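Local coordinates for diguanylate cyclase (Xanthomonas campestris pv. campestris, PDB 5H5O), which binds cyclic GMP through the cyclic nucleotide-binding domain described here and, as a whole protein with a GGDEF domain, probably makes cyclic di-GMP from GTP, at residues D48-F51 with M56-H59; G67-G70 with D75-R78. All blocks are in the same frame, centred on the assembly; numbering follows the deposited sequence.

In the fold
Both contacts lie in the cyclic nucleotide-binding domain, and both touch the same cyclic GMP. They follow one another along the chain: the two segments of contact 1 both come before those of contact 2. Contact 1 joins strands 47-50 and 58-60, a beta hairpin at one end of a four-stranded antiparallel sheet. Contact 2 joins the short helix 68-72 to the loop that leads into strand 81-84, which pairs with strand 47-50 in that sheet. Their centres are about 16 Å apart, and their nearest atoms about 6 Å. The ligand spans this distance. Contact 1 mainly meets the guanine, and contact 2 the ribose and phosphate, so largely separate elements hold the two parts.

Contact 1: D48-F51 with M56-H59; sequences DLDF and MLKH. With PCG (cyclic guanosine monophosphate), chain C.
L49 and K58 form a hydrogen-bonded antiparallel pair. L49 N bonds K58 O at 2.8 Å, and K58 N returns a bond to L49 O at 3.2 Å. D48 and H59 make the next, non-hydrogen-bonded pair. Nearer the turn, one water joins F51 N to M56 O.

The side chains of D48 and H59 add a polar link. H59 ND1 donates to D48 OD1 at 3.0 Å, nearly straight at 163°. The oxygen lies near the imidazole plane, but the donor comes from above the carboxylate, and the two planes stand 80° apart. Q46 NE2 also bonds D48 OD1, so this oxygen has two donors.

Van der Waals contacts flank the backbone. L57 CD2 lies against L49 O and the CA and CB of D50. L49 and K58 meet through their CB atoms. The F51 ring is close to both lysine and ligand: its CE2 is 4.0 Å from K58 CD, and its CZ is 3.3 Å from PCG C5. L49 CD1 rests against PCG C8.

The K58 chain is extended beyond CG (chi3 179°), which carries the amine to the guanine. NZ donates to PCG N7 at 2.7 Å and to O6 at 2.8 Å, two acceptors on one edge of the base. The arrangement is a beta hairpin that lines the guanine side of the pocket in a cyclic nucleotide-binding domain.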
# COMPACT_ATOMS: atom_id res chain seq x y z
N ASP A 48 -12.61 13.68 -12.33
CA ASP A 48 -12.54 14.51 -11.13
C ASP A 48 -12.93 13.71 -9.89
O ASP A 48 -13.97 13.06 -9.87
CB ASP A 48 -13.44 15.75 -11.24
CG ASP A 48 -12.93 16.75 -12.28
OD1 ASP A 48 -11.81 16.56 -12.80
OD2 ASP A 48 -13.66 17.72 -12.58
N LEU A 49 -12.08 13.77 -8.88
CA LEU A 49 -12.36 13.13 -7.60
C LEU A 49 -12.88 14.15 -6.58
O LEU A 49 -12.24 15.16 -6.30
CB LEU A 49 -11.11 12.43 -7.07
CG LEU A 49 -10.51 11.41 -8.03
CD1 LEU A 49 -9.30 10.72 -7.40
CD2 LEU A 49 -11.57 10.40 -8.46
N ASP A 50 -14.05 13.86 -6.02
CA ASP A 50 -14.68 14.74 -5.03
C ASP A 50 -14.68 14.07 -3.66
O ASP A 50 -15.44 13.14 -3.41
CB ASP A 50 -16.11 15.09 -5.47
CG ASP A 50 -16.75 16.18 -4.61
OD1 ASP A 50 -16.32 16.40 -3.46
OD2 ASP A 50 -17.71 16.80 -5.10
N PHE A 51 -13.84 14.57 -2.76
CA PHE A 51 -13.67 13.95 -1.46
C PHE A 51 -14.62 14.46 -0.39
O PHE A 51 -14.46 14.13 0.78
CB PHE A 51 -12.24 14.12 -0.98
CG PHE A 51 -11.25 13.39 -1.82
CD1 PHE A 51 -10.79 12.15 -1.44
CD2 PHE A 51 -10.79 13.94 -3.00
CE1 PHE A 51 -9.89 11.47 -2.22
CE2 PHE A 51 -9.88 13.26 -3.78
CZ PHE A 51 -9.43 12.03 -3.39
N MSE A 56 -10.33 20.43 -1.79
CA MSE A 56 -10.02 20.61 -3.20
C MSE A 56 -10.42 19.38 -4.00
O MSE A 56 -10.30 18.24 -3.53
CB MSE A 56 -8.51 20.81 -3.35
CG MSE A 56 -7.99 22.12 -2.81
SE MSE A 56 -8.44 23.53 -4.06
CE MSE A 56 -7.11 23.14 -5.44
N LEU A 57 -10.91 19.60 -5.22
CA LEU A 57 -11.05 18.50 -6.17
C LEU A 57 -9.69 18.03 -6.66
O LEU A 57 -8.75 18.81 -6.73
CB LEU A 57 -11.89 18.91 -7.37
CG LEU A 57 -13.35 19.24 -7.11
CD1 LEU A 57 -13.98 19.80 -8.38
CD2 LEU A 57 -14.06 17.99 -6.64
N LYS A 58 -9.59 16.74 -7.00
CA LYS A 58 -8.42 16.22 -7.69
C LYS A 58 -8.77 15.89 -9.13
O LYS A 58 -9.83 15.32 -9.40
CB LYS A 58 -7.85 14.99 -7.00
CG LYS A 58 -6.95 15.29 -5.82
CD LYS A 58 -6.27 14.01 -5.34
CE LYS A 58 -5.33 14.28 -4.17
NZ LYS A 58 -4.77 13.02 -3.59
N HIS A 59 -7.88 16.26 -10.04
CA HIS A 59 -8.11 16.12 -11.47
C HIS A 59 -7.13 15.11 -12.02
O HIS A 59 -5.91 15.29 -11.91
CB HIS A 59 -7.92 17.47 -12.15
CG HIS A 59 -8.71 18.56 -11.49
ND1 HIS A 59 -10.08 18.67 -11.64
CD2 HIS A 59 -8.34 19.55 -10.64
CE1 HIS A 59 -10.51 19.70 -10.93
NE2 HIS A 59 -9.47 20.25 -10.32
PA PCG C . -11.16 4.57 -3.97
O1A PCG C . -11.52 3.34 -4.74
O2A PCG C . -11.25 4.90 -2.51
O5' PCG C . -11.82 5.40 -4.74
C5' PCG C . -11.53 6.79 -4.54
C4' PCG C . -10.08 6.90 -4.91
O4' PCG C . -9.38 8.12 -4.81
C3' PCG C . -9.23 5.93 -4.14
O3' PCG C . -9.75 4.59 -4.33
C2' PCG C . -7.88 6.28 -4.68
O2' PCG C . -7.43 5.55 -5.82
C1' PCG C . -8.03 7.76 -5.07
N9 PCG C . -7.40 8.92 -4.36
C8 PCG C . -6.77 9.93 -4.97
N7 PCG C . -6.30 10.83 -4.08
C5 PCG C . -6.64 10.41 -2.87
C6 PCG C . -6.45 10.90 -1.48
O6 PCG C . -5.84 11.95 -1.28
N1 PCG C . -6.96 10.16 -0.45
C2 PCG C . -7.63 9.01 -0.65
N2 PCG C . -8.11 8.33 0.41
N3 PCG C . -7.84 8.49 -1.92
C4 PCG C . -7.38 9.15 -3.04
O HOH W 1 -12.75 17.03 -2.97

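Contact 2: G67-G70 with D75-R78. With PCG (cyclic guanosine monophosphate), chain C.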
# COMPACT_ATOMS: atom_id res chain seq x y z
N GLY A 67 -8.91 4.24 -7.61
CA GLY A 67 -9.82 3.17 -7.27
C GLY A 67 -9.15 1.87 -6.85
O GLY A 67 -9.84 0.88 -6.61
N GLU A 68 -7.82 1.89 -6.74
CA GLU A 68 -7.08 0.68 -6.35
C GLU A 68 -7.42 0.23 -4.92
O GLU A 68 -7.37 -0.95 -4.62
CB GLU A 68 -5.56 0.83 -6.57
CG GLU A 68 -4.77 1.61 -5.48
CD GLU A 68 -5.08 3.11 -5.45
OE1 GLU A 68 -5.87 3.58 -6.29
OE2 GLU A 68 -4.50 3.81 -4.60
N LEU A 69 -7.80 1.18 -4.06
CA LEU A 69 -8.27 0.85 -2.70
C LEU A 69 -9.52 -0.02 -2.74
O LEU A 69 -9.61 -1.02 -2.01
CB LEU A 69 -8.57 2.12 -1.89
CG LEU A 69 -7.43 3.12 -1.69
CD1 LEU A 69 -7.88 4.29 -0.80
CD2 LEU A 69 -6.19 2.44 -1.10
N GLY A 70 -10.48 0.36 -3.58
CA GLY A 70 -11.69 -0.42 -3.76
C GLY A 70 -11.35 -1.80 -4.29
O GLY A 70 -11.97 -2.80 -3.93
N ASP A 75 -14.79 -4.72 1.04
CA ASP A 75 -15.77 -3.87 1.71
C ASP A 75 -15.29 -2.44 1.96
O ASP A 75 -15.81 -1.75 2.84
CB ASP A 75 -16.24 -4.51 3.02
CG ASP A 75 -16.58 -5.97 2.86
OD1 ASP A 75 -17.69 -6.28 2.35
OD2 ASP A 75 -15.74 -6.82 3.23
N HIS A 76 -14.31 -2.00 1.17
CA HIS A 76 -13.89 -0.61 1.17
C HIS A 76 -15.03 0.24 0.66
O HIS A 76 -15.76 -0.16 -0.25
CB HIS A 76 -12.70 -0.43 0.23
CG HIS A 76 -12.24 0.99 0.07
ND1 HIS A 76 -11.68 1.70 1.09
CD2 HIS A 76 -12.25 1.81 -1.01
CE1 HIS A 76 -11.36 2.91 0.66
NE2 HIS A 76 -11.70 3.00 -0.61
N ALA A 77 -15.20 1.41 1.25
CA ALA A 77 -16.16 2.38 0.73
C ALA A 77 -15.38 3.46 0.00
O ALA A 77 -14.41 4.00 0.54
CB ALA A 77 -16.98 2.98 1.85
N ARG A 78 -15.81 3.77 -1.22
CA ARG A 78 -15.14 4.75 -2.07
C ARG A 78 -14.86 6.05 -1.30
O ARG A 78 -15.79 6.68 -0.77
CB ARG A 78 -15.97 5.05 -3.32
CG ARG A 78 -16.20 3.88 -4.28
CD ARG A 78 -14.92 3.38 -4.92
NE ARG A 78 -15.18 2.55 -6.10
CZ ARG A 78 -14.25 1.83 -6.72
NH1 ARG A 78 -13.00 1.84 -6.26
NH2 ARG A 78 -14.56 1.09 -7.78
PA PCG C . -11.16 4.57 -3.97
O1A PCG C . -11.52 3.34 -4.74
O2A PCG C . -11.25 4.90 -2.51
O5' PCG C . -11.82 5.40 -4.74
C5' PCG C . -11.53 6.79 -4.54
C4' PCG C . -10.08 6.90 -4.91
O4' PCG C . -9.38 8.12 -4.81
C3' PCG C . -9.23 5.93 -4.14
O3' PCG C . -9.75 4.59 -4.33
C2' PCG C . -7.88 6.28 -4.68
O2' PCG C . -7.43 5.55 -5.82
C1' PCG C . -8.03 7.76 -5.07
N9 PCG C . -7.40 8.92 -4.36
C8 PCG C . -6.77 9.93 -4.97
N7 PCG C . -6.30 10.83 -4.08
C5 PCG C . -6.64 10.41 -2.87
C6 PCG C . -6.45 10.90 -1.48
O6 PCG C . -5.84 11.95 -1.28
N1 PCG C . -6.96 10.16 -0.45
C2 PCG C . -7.63 9.01 -0.65
N2 PCG C . -8.11 8.33 0.41
N3 PCG C . -7.84 8.49 -1.92
C4 PCG C . -7.38 9.15 -3.04
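The ribose hydroxyl PCG O2' is gripped by the G67 backbone N-H and the E68 carboxylate. G67 N donates to it at 2.7 Å, and O2' donates to E68 OE1 at 2.6 Å. This is the phosphate-binding cassette of a cyclic nucleotide-binding domain: a short helix and the loop after it close around the sugar and the cyclic phosphate. G67 is the N-cap residue of helix 68-72. E68 turns away from the 75-78 loop, and its chain bends at chi2 (-70°) to bring the carboxylate to the ribose. R119 forms a salt bridge with E68 OE2, which probably favours the charged carboxylate and steadies it.

The phosphate is held by both segments. R78 NH1 donates to PCG O1A at 2.6 Å, with the oxygen near the guanidinium plane. The same nitrogen makes a weak bond to G67 O, so it ties the ligand to the start of the helix. G70 N adds a weak bond to O1A at 3.4 Å; G70 CA packs directly against R78 NH1. R78 NH2 bonds Q38 O, and F30 makes a cation-pi contact with the guanidinium. Together these partners fix how the group is turned. The positive charge of R78 should help offset the negative charge of the phosphate.

L69 packs on V120 and on V121 of the second subunit, linking this cassette to the dimer. With H76 CG anti to the backbone N (chi1 176°), the imidazole reaches back to the helix. H76 NE2 donates to PCG O2A at 2.7 Å and 165°, in the ring plane. L69 CB lies over one face of that ring, toward its rim, in a CH-pi contact, 3.8 Å from the H76 ring centroid.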